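Local coordinates for protein RNA-dependent RNA polymerase (Qualyub virus, PDB 6DX1) that probably acts as a deubiquitinase through its viral OTU cysteine protease domain, cleaving ubiquitin from conjugated proteins, at residues Ile116-Glu121 against Ala140-His145. Sequence-based numbering, arbitrary orientation.
Sequences IFWKCE and AINLLH
Ile116-Lys119 pairs in parallel with Asn142-His145, the strand axes 30° apart, and five backbone hydrogen bonds join the two strands. They are neighbouring central strands of the mixed sheet of the viral OTU domain, a papain-like cysteine protease fold. Ile116 and Trp118 each bond through both N and O, and Cys120 N continues the pattern to His145 O at 3.0 Å. Near that end Lys119 CA also makes a CH···O contact with His145 O at 3.4 Å.

Phe117, Leu143 and His145 share one face of the sheet. Phe117 CE1 lies 4.0 Å from Leu143 CD1, and both side chains pack on Phe42 of helix 41-51. The Phe117 ring also turns its edge to the face of His145 in an offset edge-to-face pair, planes at 70°. With CG anti to its backbone N, His145 carries the imidazole across the Phe117 side chain at a slant. Phe151 stacks on this imidazole, and Asp149 OD2 hydrogen-bonds its NE2, which should help to fix the ring's orientation.

The other face carries Ile116, Trp118, Asn142 and Leu144. Ile116 CD1 meets Ala140 CB at 3.7 Å, while Ile116 CG2 lies over one face of the indole, near its rim. Farther along, Leu144 CD1 packs against Cys120 CB at 3.5 Å. The buried Asn142 amide is held at both ends: ND2 donates to Tyr137 O, and OD1 accepts a bond from Trp118 NE1 at 2.8 Å. Asn142 OD1 sits almost in the indole plane, and the N-H meets it nearly straight, at 173°.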
ATOM      1  N   ILE A 116       2.046   4.379  -1.937  1.00 15.54           N
ATOM      2  CA  ILE A 116       1.485   4.615  -3.266  1.00 14.72           C
ATOM      3  C   ILE A 116       1.258   3.284  -3.973  1.00 17.96           C
ATOM      4  O   ILE A 116       2.147   2.425  -3.988  1.00 17.47           O
ATOM      5  CB  ILE A 116       2.386   5.519  -4.125  1.00 16.04           C
ATOM      6  CG1 ILE A 116       2.691   6.819  -3.383  1.00 18.73           C
ATOM      7  CG2 ILE A 116       1.693   5.825  -5.455  1.00 17.52           C
ATOM      8  CD1 ILE A 116       3.748   7.663  -4.118  1.00 19.23           C
ATOM      9  N   PHE A 117       0.061   3.118  -4.543  1.00 13.96           N
ATOM     10  CA  PHE A 117      -0.260   2.018  -5.457  1.00 14.59           C
ATOM     11  C   PHE A 117      -0.196   2.545  -6.884  1.00 17.64           C
ATOM     12  O   PHE A 117      -0.988   3.425  -7.253  1.00 17.97           O
ATOM     13  CB  PHE A 117      -1.675   1.475  -5.238  1.00 15.78           C
ATOM     14  CG  PHE A 117      -1.956   0.874  -3.874  1.00 15.39           C
ATOM     15  CD1 PHE A 117      -0.967   0.695  -2.916  1.00 19.08           C
ATOM     16  CD2 PHE A 117      -3.266   0.477  -3.575  1.00 15.94           C
ATOM     17  CE1 PHE A 117      -1.280   0.125  -1.672  1.00 18.93           C
ATOM     18  CE2 PHE A 117      -3.584  -0.089  -2.342  1.00 16.76           C
ATOM     19  CZ  PHE A 117      -2.600  -0.268  -1.393  1.00 17.77           C
ATOM     20  N   TRP A 118       0.677   1.964  -7.702  1.00 14.58           N
ATOM     21  CA  TRP A 118       0.831   2.368  -9.096  1.00 15.54           C
ATOM     22  C   TRP A 118       0.184   1.304  -9.981  1.00 18.92           C
ATOM     23  O   TRP A 118       0.665   0.165 -10.040  1.00 17.91           O
ATOM     24  CB  TRP A 118       2.311   2.536  -9.438  1.00 16.11           C
ATOM     25  CG  TRP A 118       3.063   3.578  -8.653  1.00 15.27           C
ATOM     26  CD1 TRP A 118       4.009   3.357  -7.679  1.00 16.57           C
ATOM     27  CD2 TRP A 118       2.988   5.002  -8.820  1.00 18.62           C
ATOM     28  NE1 TRP A 118       4.517   4.567  -7.221  1.00 16.73           N
ATOM     29  CE2 TRP A 118       3.903   5.585  -7.910  1.00 18.34           C
ATOM     30  CE3 TRP A 118       2.225   5.841  -9.646  1.00 19.32           C
ATOM     31  CZ2 TRP A 118       4.079   6.972  -7.804  1.00 19.30           C
ATOM     32  CZ3 TRP A 118       2.403   7.222  -9.539  1.00 19.84           C
ATOM     33  CH2 TRP A 118       3.315   7.770  -8.627  1.00 17.87           C
ATOM     34  N   LYS A 119      -0.887   1.682 -10.682  1.00 15.63           N
ATOM     35  CA  LYS A 119      -1.666   0.735 -11.479  1.00 17.96           C
ATOM     36  C   LYS A 119      -0.946   0.383 -12.774  1.00 18.65           C
ATOM     37  O   LYS A 119      -0.581   1.270 -13.554  1.00 17.15           O
ATOM     38  CB  LYS A 119      -3.038   1.332 -11.802  1.00 17.94           C
ATOM     39  CG  LYS A 119      -3.898   0.450 -12.705  1.00 22.21           C
ATOM     40  CD  LYS A 119      -5.161   1.204 -13.137  1.00 25.92           C
ATOM     41  CE  LYS A 119      -6.109   0.286 -13.896  1.00 33.24           C
ATOM     42  NZ  LYS A 119      -7.233   1.063 -14.483  1.00 36.20           N
ATOM     43  N   CYS A 120      -0.779  -0.915 -13.039  1.00 18.50           N
ATOM     44  CA  CYS A 120      -0.058  -1.346 -14.233  1.00 17.42           C
ATOM     45  C   CYS A 120      -0.649  -2.666 -14.705  1.00 20.59           C
ATOM     46  O   CYS A 120      -0.671  -3.631 -13.941  1.00 21.46           O
ATOM     47  CB  CYS A 120       1.442  -1.497 -13.940  1.00 19.64           C
ATOM     48  SG  CYS A 120       2.423  -2.205 -15.311  1.00 21.33           S
ATOM     49  N   GLU A 121      -1.108  -2.712 -15.954  1.00 20.81           N
ATOM     50  CA  GLU A 121      -1.779  -3.893 -16.476  1.00 24.06           C
ATOM     51  C   GLU A 121      -1.020  -4.622 -17.577  1.00 24.39           C
ATOM     52  O   GLU A 121      -1.448  -5.711 -17.975  1.00 26.84           O
ATOM     53  CB  GLU A 121      -3.167  -3.492 -16.972  1.00 28.62           C
ATOM     54  CG  GLU A 121      -3.942  -2.835 -15.853  1.00 35.42           C
ATOM     55  CD  GLU A 121      -5.302  -2.359 -16.273  1.00 42.67           C
ATOM     56  OE1 GLU A 121      -5.388  -1.330 -16.991  1.00 42.23           O
ATOM     57  OE2 GLU A 121      -6.294  -3.020 -15.885  1.00 45.24           O
ATOM     58  N   ALA A 140       8.278   7.309  -0.376  1.00 24.89           N
ATOM     59  CA  ALA A 140       7.112   6.447  -0.249  1.00 19.64           C
ATOM     60  C   ALA A 140       7.503   4.978  -0.274  1.00 18.28           C
ATOM     61  O   ALA A 140       8.578   4.590  -0.756  1.00 21.32           O
ATOM     62  CB  ALA A 140       6.091   6.705  -1.371  1.00 19.25           C
ATOM     63  N   ILE A 141       6.599   4.165   0.269  1.00 16.92           N
ATOM     64  CA  ILE A 141       6.544   2.750  -0.076  1.00 17.55           C
ATOM     65  C   ILE A 141       5.760   2.663  -1.382  1.00 17.63           C
ATOM     66  O   ILE A 141       4.564   2.964  -1.412  1.00 18.46           O
ATOM     67  CB  ILE A 141       5.875   1.917   1.020  1.00 18.55           C
ATOM     68  CG1 ILE A 141       6.564   2.141   2.369  1.00 19.72           C
ATOM     69  CG2 ILE A 141       5.881   0.434   0.636  1.00 18.51           C
ATOM     70  CD1 ILE A 141       5.914   1.373   3.526  1.00 19.50           C
ATOM     71  N   ASN A 142       6.433   2.277  -2.456  1.00 16.75           N
ATOM     72  CA  ASN A 142       5.846   2.190  -3.787  1.00 17.19           C
ATOM     73  C   ASN A 142       5.490   0.747  -4.107  1.00 18.68           C
ATOM     74  O   ASN A 142       6.353  -0.127  -4.055  1.00 17.82           O
ATOM     75  CB  ASN A 142       6.821   2.722  -4.841  1.00 17.08           C
ATOM     76  CG  ASN A 142       7.124   4.196  -4.655  1.00 19.23           C
ATOM     77  OD1 ASN A 142       6.381   5.051  -5.135  1.00 17.90           O
ATOM     78  ND2 ASN A 142       8.204   4.503  -3.942  1.00 18.73           N
ATOM     79  N   LEU A 143       4.231   0.507  -4.475  1.00 15.36           N
ATOM     80  CA  LEU A 143       3.779  -0.829  -4.843  1.00 16.08           C
ATOM     81  C   LEU A 143       3.278  -0.836  -6.283  1.00 18.39           C
ATOM     82  O   LEU A 143       2.610   0.107  -6.731  1.00 17.91           O
ATOM     83  CB  LEU A 143       2.654  -1.310  -3.917  1.00 17.63           C
ATOM     84  CG  LEU A 143       2.927  -1.413  -2.418  1.00 19.34           C
ATOM     85  CD1 LEU A 143       1.854  -2.279  -1.770  1.00 24.06           C
ATOM     86  CD2 LEU A 143       4.305  -1.983  -2.138  1.00 22.24           C
ATOM     87  N   LEU A 144       3.594  -1.899  -7.016  1.00 15.42           N
ATOM     88  CA  LEU A 144       3.044  -2.075  -8.354  1.00 15.57           C
ATOM     89  C   LEU A 144       1.749  -2.857  -8.194  1.00 19.63           C
ATOM     90  O   LEU A 144       1.760  -3.994  -7.704  1.00 18.12           O
ATOM     91  CB  LEU A 144       4.024  -2.794  -9.275  1.00 16.69           C
ATOM     92  CG  LEU A 144       3.646  -2.790 -10.755  1.00 18.50           C
ATOM     93  CD1 LEU A 144       3.821  -1.389 -11.352  1.00 17.67           C
ATOM     94  CD2 LEU A 144       4.463  -3.814 -11.550  1.00 19.75           C
ATOM     95  N   HIS A 145       0.634  -2.228  -8.546  1.00 15.43           N
ATOM     96  CA  HIS A 145      -0.696  -2.795  -8.339  1.00 16.15           C
ATOM     97  C   HIS A 145      -1.186  -3.319  -9.682  1.00 18.83           C
ATOM     98  O   HIS A 145      -1.539  -2.534 -10.569  1.00 17.93           O
ATOM     99  CB  HIS A 145      -1.633  -1.727  -7.776  1.00 17.33           C
ATOM    100  CG  HIS A 145      -2.955  -2.254  -7.330  1.00 19.66           C
ATOM    101  ND1 HIS A 145      -4.016  -1.426  -7.030  1.00 23.25           N
ATOM    102  CD2 HIS A 145      -3.392  -3.520  -7.123  1.00 23.36           C
ATOM    103  CE1 HIS A 145      -5.053  -2.159  -6.663  1.00 26.33           C
ATOM    104  NE2 HIS A 145      -4.702  -3.433  -6.710  1.00 26.42           N
TER